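PDB 5WAB: putative beta-glucosidase, which hydrolyses beta-glucosides as a glycoside hydrolase family 3 enzyme of carbohydrate metabolism and may also release terminal arabinopyranose from ginsenoside Rb2. Local coordinates for residues H134-V140 with H186-Q192; R177-F181 with V218-W223. All coordinates share one frame; numbering follows the deposited sequence.

Contact 1. Residues H134-V140 with H186-Q192; sequences HEAVGIV and HIVKTAQ
H134 and H186 lay their imidazoles face to face, planes 13° apart and centroids 3.8 Å from each other. Each ring puts one atom over the centre of the other: H186 NE2 over H134, and H134 CE1 over H186. H186 reaches across because its CG is anti to the backbone N (chi1 177°). On the far face of its ring, towards the rim, lies T190 OG1, whose hydroxyl hydrogen-bonds back to H186 O at 2.9 Å; T190 N comes to the same carbonyl from the other face of its plane. H134 is fixed in turn by Y130, whose backbone O is hydrogen-bonded to H134 ND1 and whose ring also stacks on it.

These two helices, 129-144 and 182-190, are neighbours on the outside of the TIM-barrel-type N-terminal domain of family 3 enzymes. The axes of the two short segments approach to 9.5 Å and make an angle of 49°, and strand 149-155 lies beneath, with L152 touching I187 and T150 touching V140.

I187 touches three residues of the other helix. From CB the chain forks. CG1, anti to the carbonyl carbon, passes V137 CB at 4.0 Å; the extended chain then carries CD1 on to V137 N and to the methyl of A136, 3.9 Å from CD1 to A136 CB. The other branch, CG2, turns to V140 and meets its CG2 at 3.6 Å. Where the helix gives way to loop, A191 CB fits between two valines, 3.7 Å from V140 CG1 and a little farther from V137 CG2.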
loop_
_atom_site.group_PDB
_atom_site.type_symbol
_atom_site.label_atom_id
_atom_site.label_comp_id
_atom_site.label_asym_id
_atom_site.label_seq_id
_atom_site.Cartn_x
_atom_site.Cartn_y
_atom_site.Cartn_z
ATOM N N HIS A 134 -2.250 -2.227 -8.292
ATOM C CA HIS A 134 -3.642 -2.213 -8.723
ATOM C C HIS A 134 -4.595 -1.646 -7.677
ATOM O O HIS A 134 -5.762 -1.393 -8.000
ATOM C CB HIS A 134 -4.074 -3.621 -9.130
ATOM C CG HIS A 134 -3.451 -4.090 -10.409
ATOM N ND1 HIS A 134 -2.091 -4.265 -10.556
ATOM C CD2 HIS A 134 -4.001 -4.397 -11.606
ATOM C CE1 HIS A 134 -1.831 -4.666 -11.787
ATOM N NE2 HIS A 134 -2.973 -4.759 -12.443
ATOM N N GLU A 135 -4.129 -1.421 -6.450
ATOM C CA GLU A 135 -4.922 -0.710 -5.453
ATOM C C GLU A 135 -4.609 0.781 -5.449
ATOM O O GLU A 135 -5.502 1.614 -5.636
ATOM C CB GLU A 135 -4.679 -1.303 -4.066
ATOM C CG GLU A 135 -5.408 -2.603 -3.825
ATOM C CD GLU A 135 -5.279 -3.066 -2.397
ATOM O OE1 GLU A 135 -4.162 -2.974 -1.845
ATOM O OE2 GLU A 135 -6.297 -3.502 -1.824
ATOM N N ALA A 136 -3.337 1.130 -5.245
ATOM C CA ALA A 136 -2.978 2.530 -5.060
ATOM C C ALA A 136 -3.196 3.370 -6.311
ATOM O O ALA A 136 -3.239 4.602 -6.208
ATOM C CB ALA A 136 -1.525 2.638 -4.606
ATOM N N VAL A 137 -3.353 2.738 -7.479
ATOM C CA VAL A 137 -3.628 3.489 -8.702
ATOM C C VAL A 137 -4.934 4.259 -8.577
ATOM O O VAL A 137 -5.118 5.292 -9.229
ATOM C CB VAL A 137 -3.644 2.542 -9.920
ATOM C CG1 VAL A 137 -4.801 1.554 -9.811
ATOM C CG2 VAL A 137 -3.722 3.327 -11.237
ATOM N N GLY A 138 -5.856 3.781 -7.734
ATOM C CA GLY A 138 -7.099 4.499 -7.528
ATOM C C GLY A 138 -6.890 5.885 -6.952
ATOM O O GLY A 138 -7.648 6.810 -7.263
ATOM N N ILE A 139 -5.862 6.054 -6.118
ATOM C CA ILE A 139 -5.560 7.373 -5.568
ATOM C C ILE A 139 -5.087 8.314 -6.670
ATOM O O ILE A 139 -5.538 9.461 -6.762
ATOM C CB ILE A 139 -4.525 7.266 -4.433
ATOM C CG1 ILE A 139 -5.098 6.458 -3.271
ATOM C CG2 ILE A 139 -4.130 8.640 -3.937
ATOM C CD1 ILE A 139 -6.326 7.086 -2.641
ATOM N N VAL A 140 -4.161 7.849 -7.513
ATOM C CA VAL A 140 -3.625 8.688 -8.587
ATOM C C VAL A 140 -4.719 9.051 -9.585
ATOM O O VAL A 140 -4.926 10.228 -9.906
ATOM C CB VAL A 140 -2.449 7.979 -9.282
ATOM C CG1 VAL A 140 -1.973 8.788 -10.469
ATOM C CG2 VAL A 140 -1.305 7.742 -8.294
ATOM N N HIS A 186 3.288 0.012 -12.810
ATOM C CA HIS A 186 1.886 -0.094 -13.205
ATOM C C HIS A 186 1.162 1.240 -13.089
ATOM O O HIS A 186 0.344 1.584 -13.946
ATOM C CB HIS A 186 1.167 -1.147 -12.360
ATOM C CG HIS A 186 -0.298 -1.251 -12.657
ATOM N ND1 HIS A 186 -0.789 -1.853 -13.795
ATOM C CD2 HIS A 186 -1.375 -0.779 -11.985
ATOM C CE1 HIS A 186 -2.108 -1.771 -13.797
ATOM N NE2 HIS A 186 -2.487 -1.122 -12.711
ATOM N N ILE A 187 1.408 1.980 -12.014
ATOM C CA ILE A 187 0.727 3.257 -11.837
ATOM C C ILE A 187 1.220 4.286 -12.854
ATOM O O ILE A 187 0.434 5.089 -13.372
ATOM C CB ILE A 187 0.904 3.720 -10.384
ATOM C CG1 ILE A 187 0.284 2.661 -9.455
ATOM C CG2 ILE A 187 0.274 5.071 -10.176
ATOM C CD1 ILE A 187 0.439 2.946 -7.973
ATOM N N VAL A 188 2.514 4.255 -13.184
ATOM C CA VAL A 188 3.054 5.179 -14.180
ATOM C C VAL A 188 2.463 4.890 -15.553
ATOM O O VAL A 188 2.146 5.810 -16.318
ATOM C CB VAL A 188 4.594 5.103 -14.204
ATOM C CG1 VAL A 188 5.140 5.673 -15.501
ATOM C CG2 VAL A 188 5.196 5.847 -13.021
ATOM N N LYS A 189 2.329 3.612 -15.901
ATOM C CA LYS A 189 1.818 3.264 -17.220
ATOM C C LYS A 189 0.295 3.349 -17.283
ATOM O O LYS A 189 -0.260 3.753 -18.310
ATOM C CB LYS A 189 2.302 1.872 -17.617
ATOM C CG LYS A 189 3.776 1.828 -17.960
ATOM C CD LYS A 189 4.225 0.419 -18.267
ATOM C CE LYS A 189 5.657 0.401 -18.748
ATOM N NZ LYS A 189 6.186 -0.987 -18.876
ATOM N N THR A 190 -0.408 2.977 -16.211
ATOM C CA THR A 190 -1.868 2.966 -16.277
ATOM C C THR A 190 -2.426 4.359 -16.052
ATOM O O THR A 190 -3.220 4.859 -16.857
ATOM C CB THR A 190 -2.450 1.980 -15.274
ATOM O OG1 THR A 190 -1.920 0.683 -15.555
ATOM C CG2 THR A 190 -3.984 1.951 -15.383
ATOM N N ALA A 191 -2.035 4.992 -14.961
ATOM C CA ALA A 191 -2.345 6.392 -14.808
ATOM C C ALA A 191 -1.065 7.104 -15.221
ATOM O O ALA A 191 -0.236 6.525 -15.924
ATOM C CB ALA A 191 -2.791 6.698 -13.374
ATOM N N GLN A 192 -0.862 8.301 -14.759
ATOM C CA GLN A 192 0.350 9.013 -15.131
ATOM C C GLN A 192 0.491 10.081 -14.070
ATOM O O GLN A 192 0.003 11.206 -14.249
ATOM C CB GLN A 192 0.282 9.613 -16.541
ATOM C CG GLN A 192 0.701 8.674 -17.686
ATOM C CD GLN A 192 2.224 8.535 -17.830
ATOM O OE1 GLN A 192 2.993 9.326 -17.275
ATOM N NE2 GLN A 192 2.657 7.523 -18.580
#

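Contact 2. Residues R177-F181 with V218-W223; sequences REIYF and VLRDEW
R177 and E222 form a salt bridge between helices 173-180 and 212-222 of the TIM-barrel-type N-terminal domain. The arginine bends at chi2 (-72°), which swings its guanidinium over to the carboxylate, and the two planes end up only 9° apart. A single oxygen takes both contacts: R177 NH1 donates to the syn lone pair of E222 OE1 at 3.0 Å, while the bond from R177 NH2 to the same atom is weak. W630, from outside the two helices, adds a cation-pi contact to the arginine.

The aromatic contact is an offset edge-to-face pair. W223 turns the edge of its six-membered ring toward the face of F181, planes at 87° and centroids 5.6 Å apart, and W223 CZ2 lies 3.8 Å from F181 CB.

V218 gives a further apolar contact: its CG1 is 4.4 Å from F181 CE2 and also rests on one face of the W223 indole in its own segment. Its CG2 lies beside the arginine, 3.9 Å from R177 NH2.

One water joins the polar and aromatic parts, accepting from R177 NH1 at 2.8 Å and from W223 NE1 at 3.0 Å, near the plane of both donor groups.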
loop_
_atom_site.group_PDB
_atom_site.type_symbol
_atom_site.label_atom_id
_atom_site.label_comp_id
_atom_site.label_asym_id
_atom_site.label_seq_id
_atom_site.Cartn_x
_atom_site.Cartn_y
_atom_site.Cartn_z
ATOM N N ARG A 177 13.257 -5.510 -10.293
ATOM C CA ARG A 177 12.305 -5.545 -11.397
ATOM C C ARG A 177 11.000 -6.238 -11.013
ATOM O O ARG A 177 9.930 -5.850 -11.494
ATOM C CB ARG A 177 12.932 -6.244 -12.602
ATOM C CG ARG A 177 14.114 -5.517 -13.203
ATOM C CD ARG A 177 13.661 -4.284 -13.931
ATOM N NE ARG A 177 14.755 -3.659 -14.665
ATOM C CZ ARG A 177 14.594 -2.660 -15.525
ATOM N NH1 ARG A 177 13.380 -2.178 -15.758
ATOM N NH2 ARG A 177 15.644 -2.152 -16.157
ATOM N N GLU A 178 11.057 -7.269 -10.168
ATOM C CA GLU A 178 9.862 -8.056 -9.882
ATOM C C GLU A 178 9.154 -7.659 -8.593
ATOM O O GLU A 178 7.943 -7.888 -8.476
ATOM C CB GLU A 178 10.195 -9.552 -9.821
ATOM C CG GLU A 178 10.734 -10.143 -11.115
ATOM C CD GLU A 178 10.776 -11.659 -11.089
ATOM O OE1 GLU A 178 9.987 -12.260 -10.331
ATOM O OE2 GLU A 178 11.613 -12.247 -11.808
ATOM N N ILE A 179 9.862 -7.092 -7.612
ATOM C CA ILE A 179 9.285 -6.785 -6.301
ATOM C C ILE A 179 9.067 -5.285 -6.120
ATOM O O ILE A 179 7.944 -4.836 -5.884
ATOM C CB ILE A 179 10.144 -7.365 -5.155
ATOM C CG1 ILE A 179 10.369 -8.873 -5.337
ATOM C CG2 ILE A 179 9.504 -7.048 -3.814
ATOM C CD1 ILE A 179 9.106 -9.707 -5.354
ATOM N N TYR A 180 10.133 -4.492 -6.215
ATOM C CA TYR A 180 10.074 -3.102 -5.775
ATOM C C TYR A 180 9.700 -2.124 -6.879
ATOM O O TYR A 180 9.316 -0.989 -6.570
ATOM C CB TYR A 180 11.423 -2.714 -5.152
ATOM C CG TYR A 180 11.787 -3.659 -4.029
ATOM C CD1 TYR A 180 11.261 -3.479 -2.756
ATOM C CD2 TYR A 180 12.604 -4.764 -4.251
ATOM C CE1 TYR A 180 11.559 -4.348 -1.729
ATOM C CE2 TYR A 180 12.912 -5.646 -3.220
ATOM C CZ TYR A 180 12.379 -5.431 -1.962
ATOM O OH TYR A 180 12.662 -6.290 -0.925
ATOM N N PHE A 181 9.727 -2.550 -8.138
ATOM C CA PHE A 181 9.362 -1.689 -9.261
ATOM C C PHE A 181 7.915 -1.852 -9.728
ATOM O O PHE A 181 7.277 -0.835 -10.026
ATOM C CB PHE A 181 10.304 -1.925 -10.449
ATOM C CG PHE A 181 11.633 -1.227 -10.327
ATOM C CD1 PHE A 181 11.887 -0.359 -9.275
ATOM C CD2 PHE A 181 12.643 -1.466 -11.249
ATOM C CE1 PHE A 181 13.114 0.284 -9.162
ATOM C CE2 PHE A 181 13.874 -0.835 -11.136
ATOM C CZ PHE A 181 14.107 0.040 -10.093
ATOM N N VAL A 218 15.122 3.982 -16.452
ATOM C CA VAL A 218 13.951 3.153 -16.175
ATOM C C VAL A 218 12.672 3.973 -16.255
ATOM O O VAL A 218 11.781 3.697 -17.068
ATOM C CB VAL A 218 14.076 2.487 -14.791
ATOM C CG1 VAL A 218 12.762 1.826 -14.420
ATOM C CG2 VAL A 218 15.219 1.479 -14.768
ATOM N N LEU A 219 12.574 5.001 -15.413
ATOM C CA LEU A 219 11.306 5.693 -15.212
ATOM C C LEU A 219 10.787 6.310 -16.508
ATOM O O LEU A 219 9.611 6.144 -16.859
ATOM C CB LEU A 219 11.476 6.754 -14.121
ATOM C CG LEU A 219 10.269 7.609 -13.739
ATOM C CD1 LEU A 219 9.126 6.744 -13.223
ATOM C CD2 LEU A 219 10.673 8.644 -12.707
ATOM N N ARG A 220 11.659 6.984 -17.260
ATOM C CA ARG A 220 11.227 7.728 -18.438
ATOM C C ARG A 220 11.491 7.002 -19.752
ATOM O O ARG A 220 10.574 6.858 -20.566
ATOM C CB ARG A 220 11.910 9.100 -18.462
ATOM C CG ARG A 220 11.440 10.031 -17.354
ATOM C CD ARG A 220 12.273 11.277 -17.334
ATOM N NE ARG A 220 11.678 12.344 -16.546
ATOM C CZ ARG A 220 12.094 12.679 -15.332
ATOM N NH1 ARG A 220 13.090 12.002 -14.768
ATOM N NH2 ARG A 220 11.516 13.681 -14.681
ATOM N N ASP A 221 12.719 6.528 -19.977
ATOM C CA ASP A 221 13.040 5.937 -21.275
ATOM C C ASP A 221 12.366 4.586 -21.483
ATOM O O ASP A 221 11.982 4.263 -22.612
ATOM C CB ASP A 221 14.555 5.815 -21.450
ATOM C CG ASP A 221 15.243 7.173 -21.571
ATOM O OD1 ASP A 221 14.553 8.174 -21.866
ATOM O OD2 ASP A 221 16.480 7.232 -21.395
ATOM N N GLU A 222 12.204 3.792 -20.425
ATOM C CA GLU A 222 11.581 2.477 -20.540
ATOM C C GLU A 222 10.080 2.517 -20.261
ATOM O O GLU A 222 9.290 1.975 -21.036
ATOM C CB GLU A 222 12.260 1.482 -19.591
ATOM C CG GLU A 222 13.730 1.228 -19.886
ATOM C CD GLU A 222 14.355 0.243 -18.920
ATOM O OE1 GLU A 222 13.601 -0.492 -18.253
ATOM O OE2 GLU A 222 15.598 0.210 -18.818
ATOM N N TRP A 223 9.667 3.152 -19.165
ATOM C CA TRP A 223 8.263 3.133 -18.766
ATOM C C TRP A 223 7.426 4.245 -19.397
ATOM O O TRP A 223 6.194 4.147 -19.394
ATOM C CB TRP A 223 8.140 3.234 -17.242
ATOM C CG TRP A 223 8.726 2.087 -16.471
ATOM C CD1 TRP A 223 9.220 0.919 -16.976
ATOM C CD2 TRP A 223 8.867 1.999 -15.046
ATOM N NE1 TRP A 223 9.659 0.108 -15.952
ATOM C CE2 TRP A 223 9.452 0.750 -14.759
ATOM C CE3 TRP A 223 8.553 2.855 -13.985
ATOM C CZ2 TRP A 223 9.738 0.340 -13.452
ATOM C CZ3 TRP A 223 8.836 2.444 -12.687
ATOM C CH2 TRP A 223 9.425 1.200 -12.434
HETATM O O HOH W 1 10.729 -2.563 -15.069
#

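Following the chain from the N terminus, the first of the four segments comes on helix 129-144, ahead of strand 149-155 and helix 173-180; helix 182-190 then returns to close contact 1, 46 residues on. By then 177-181 has already passed, and its partner 218-223, on helix 212-222, closes contact 2 beyond strand 195-198, 37 residues after 177-181, so the two closures cross rather than nest. Helices 173-180 and 182-190 follow each other directly, one serving each contact. The result is a continuous row on the barrel's outer side, with 182-190 between 129-144 and 212-222. The centres lie 14 Å apart, and the contacts touch: K189 CG packs on W223 O, and V188 meets L219 and W223.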